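Local coordinates for protein phosphate transporter (Thermotoga maritima MSB8, PDB 6L85) that probably imports inorganic phosphate across the membrane by coupling its uptake to sodium ions, as a bacterial relative of the human SLC20 solute carriers, at residues 252-257 and 334-338. Residues are numbered along the deposited sequence; the frame is centred on the assembly and turned at random.
Sequences FSHGAN and VLLAS. With NA (sodium ion), chain R.
Helix segments 252-257 and 334-338 run near-parallel, their axes 27° apart and 8.8 Å at closest approach, with Ser253 facing Leu335 and Asn257 facing Ser338. This is helix-helix packing in the buried middle of an all-helical transporter, beside a sodium site. CG1 of Val334 packs against helix 231-258, 3.2 Å from the carbonyl O of Ser253 and alongside CB of Asn257. On the other flank, CD2 of Leu335 reaches the edge of the Phe252 ring, 4.1 Å from CE1. In the amide of Asn257, OD1 binds the sodium ion at 2.3 Å, in a site completed by Thr107, Asp258, Ile344 and a water, while ND2 has two acceptors: Leu342 O and Ser338 OG, the latter at 3.0 Å with an N-H...O angle of 157°. With OG only 7° from the amide plane, the bond helps fix the rotation of the metal-binding group. Alanine in place of Ser338 would probably remove one of the two acceptors of ND2, leaving Leu342 O and the metal to orient the amide. Turned anti to its carbonyl carbon, beside the backbone N, Ser338 OG itself donates to Val334 O one turn earlier in its own helix, approaching from the face opposite Ser338 N.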
ATOM      1  N   PHE B 252       3.103 -10.486   3.807  1.00 33.91           N
ATOM      2  CA  PHE B 252       1.738 -10.080   3.514  1.00 31.99           C
ATOM      3  C   PHE B 252       0.809 -11.287   3.507  1.00 32.90           C
ATOM      4  O   PHE B 252      -0.259 -11.275   4.141  1.00 35.29           O
ATOM      5  CB  PHE B 252       1.722  -9.370   2.153  1.00 31.96           C
ATOM      6  CG  PHE B 252       0.360  -8.891   1.712  1.00 34.44           C
ATOM      7  CD1 PHE B 252      -0.521  -9.747   1.059  1.00 34.25           C
ATOM      8  CD2 PHE B 252      -0.029  -7.575   1.926  1.00 34.74           C
ATOM      9  CE1 PHE B 252      -1.776  -9.308   0.641  1.00 34.85           C
ATOM     10  CE2 PHE B 252      -1.289  -7.121   1.504  1.00 31.41           C
ATOM     11  CZ  PHE B 252      -2.155  -7.990   0.864  1.00 40.55           C
ATOM     12  N   SER B 253       1.198 -12.336   2.770  1.00 32.46           N
ATOM     13  CA  SER B 253       0.321 -13.496   2.647  1.00 34.64           C
ATOM     14  C   SER B 253       0.201 -14.226   3.980  1.00 30.06           C
ATOM     15  O   SER B 253      -0.847 -14.791   4.297  1.00 30.06           O
ATOM     16  CB  SER B 253       0.841 -14.413   1.544  1.00 31.61           C
ATOM     17  OG  SER B 253       1.936 -15.145   2.032  1.00 41.63           O
ATOM     18  N   HIS B 254       1.234 -14.131   4.810  1.00 31.71           N
ATOM     19  CA  HIS B 254       1.175 -14.731   6.132  1.00 33.01           C
ATOM     20  C   HIS B 254       0.169 -14.006   7.020  1.00 35.93           C
ATOM     21  O   HIS B 254      -0.637 -14.649   7.710  1.00 36.81           O
ATOM     22  CB  HIS B 254       2.556 -14.729   6.787  1.00 31.21           C
ATOM     23  CG  HIS B 254       2.515 -15.248   8.178  1.00 35.22           C
ATOM     24  ND1 HIS B 254       2.364 -14.426   9.269  1.00 36.00           N
ATOM     25  CD2 HIS B 254       2.511 -16.516   8.655  1.00 35.79           C
ATOM     26  CE1 HIS B 254       2.286 -15.160  10.366  1.00 40.96           C
ATOM     27  NE2 HIS B 254       2.356 -16.435  10.017  1.00 35.68           N
ATOM     28  N   GLY B 255       0.232 -12.667   7.052  1.00 31.74           N
ATOM     29  CA  GLY B 255      -0.788 -11.906   7.762  1.00 30.06           C
ATOM     30  C   GLY B 255      -2.187 -12.232   7.275  1.00 30.06           C
ATOM     31  O   GLY B 255      -3.097 -12.436   8.079  1.00 32.00           O
ATOM     32  N   ALA B 256      -2.345 -12.370   5.953  1.00 31.21           N
ATOM     33  CA  ALA B 256      -3.654 -12.636   5.370  1.00 33.01           C
ATOM     34  C   ALA B 256      -4.217 -13.998   5.817  1.00 35.04           C
ATOM     35  O   ALA B 256      -5.395 -14.101   6.187  1.00 30.06           O
ATOM     36  CB  ALA B 256      -3.556 -12.552   3.848  1.00 30.06           C
ATOM     37  N   ASN B 257      -3.381 -15.041   5.832  1.00 30.06           N
ATOM     38  CA  ASN B 257      -3.893 -16.364   6.188  1.00 30.06           C
ATOM     39  C   ASN B 257      -3.961 -16.576   7.695  1.00 31.31           C
ATOM     40  O   ASN B 257      -4.892 -17.226   8.180  1.00 30.87           O
ATOM     41  CB  ASN B 257      -3.042 -17.482   5.551  1.00 31.00           C
ATOM     42  CG  ASN B 257      -3.794 -18.829   5.486  1.00 30.96           C
ATOM     43  OD1 ASN B 257      -3.668 -19.655   6.379  1.00 32.98           O
ATOM     44  ND2 ASN B 257      -4.611 -19.012   4.458  1.00 30.06           N
ATOM     45  N   VAL B 334      -0.097 -19.482  -0.327  1.00 37.32           N
ATOM     46  CA  VAL B 334      -0.783 -19.063   0.888  1.00 37.36           C
ATOM     47  C   VAL B 334      -1.890 -18.064   0.554  1.00 35.65           C
ATOM     48  O   VAL B 334      -2.982 -18.128   1.116  1.00 37.10           O
ATOM     49  CB  VAL B 334       0.241 -18.501   1.898  1.00 41.46           C
ATOM     50  CG1 VAL B 334      -0.456 -17.723   3.040  1.00 30.06           C
ATOM     51  CG2 VAL B 334       1.120 -19.633   2.464  1.00 34.03           C
ATOM     52  N   LEU B 335      -1.633 -17.156  -0.395  1.00 37.43           N
ATOM     53  CA  LEU B 335      -2.641 -16.190  -0.822  1.00 41.73           C
ATOM     54  C   LEU B 335      -3.809 -16.883  -1.501  1.00 43.08           C
ATOM     55  O   LEU B 335      -4.969 -16.510  -1.290  1.00 42.96           O
ATOM     56  CB  LEU B 335      -2.026 -15.154  -1.772  1.00 37.64           C
ATOM     57  CG  LEU B 335      -1.709 -13.746  -1.275  1.00 44.49           C
ATOM     58  CD1 LEU B 335      -1.405 -12.813  -2.435  1.00 40.31           C
ATOM     59  CD2 LEU B 335      -2.819 -13.166  -0.391  1.00 46.12           C
ATOM     60  N   LEU B 336      -3.533 -17.877  -2.351  1.00 39.65           N
ATOM     61  CA  LEU B 336      -4.652 -18.550  -2.998  1.00 45.30           C
ATOM     62  C   LEU B 336      -5.478 -19.325  -1.974  1.00 41.75           C
ATOM     63  O   LEU B 336      -6.716 -19.270  -1.994  1.00 46.16           O
ATOM     64  CB  LEU B 336      -4.147 -19.445  -4.131  1.00 48.10           C
ATOM     65  CG  LEU B 336      -3.511 -18.671  -5.300  1.00 51.61           C
ATOM     66  CD1 LEU B 336      -2.618 -19.583  -6.175  1.00 44.11           C
ATOM     67  CD2 LEU B 336      -4.556 -17.940  -6.155  1.00 48.41           C
ATOM     68  N   ALA B 337      -4.810 -20.008  -1.038  1.00 39.46           N
ATOM     69  CA  ALA B 337      -5.533 -20.621   0.072  1.00 38.79           C
ATOM     70  C   ALA B 337      -6.408 -19.602   0.801  1.00 40.15           C
ATOM     71  O   ALA B 337      -7.564 -19.885   1.122  1.00 38.80           O
ATOM     72  CB  ALA B 337      -4.545 -21.255   1.051  1.00 34.43           C
ATOM     73  N   SER B 338      -5.863 -18.410   1.078  1.00 38.97           N
ATOM     74  CA  SER B 338      -6.626 -17.371   1.771  1.00 39.00           C
ATOM     75  C   SER B 338      -7.853 -16.963   0.969  1.00 40.07           C
ATOM     76  O   SER B 338      -8.927 -16.752   1.536  1.00 38.86           O
ATOM     77  CB  SER B 338      -5.745 -16.150   2.034  1.00 35.00           C
ATOM     78  OG  SER B 338      -4.711 -16.433   2.962  1.00 35.31           O
TER
HETATM   79 NA    NA R 503      -2.937 -20.244   8.464  1.00 34.12          NA
HETATM   80  O   HOH W   1      -4.942 -19.731   9.396  1.00 30.32           O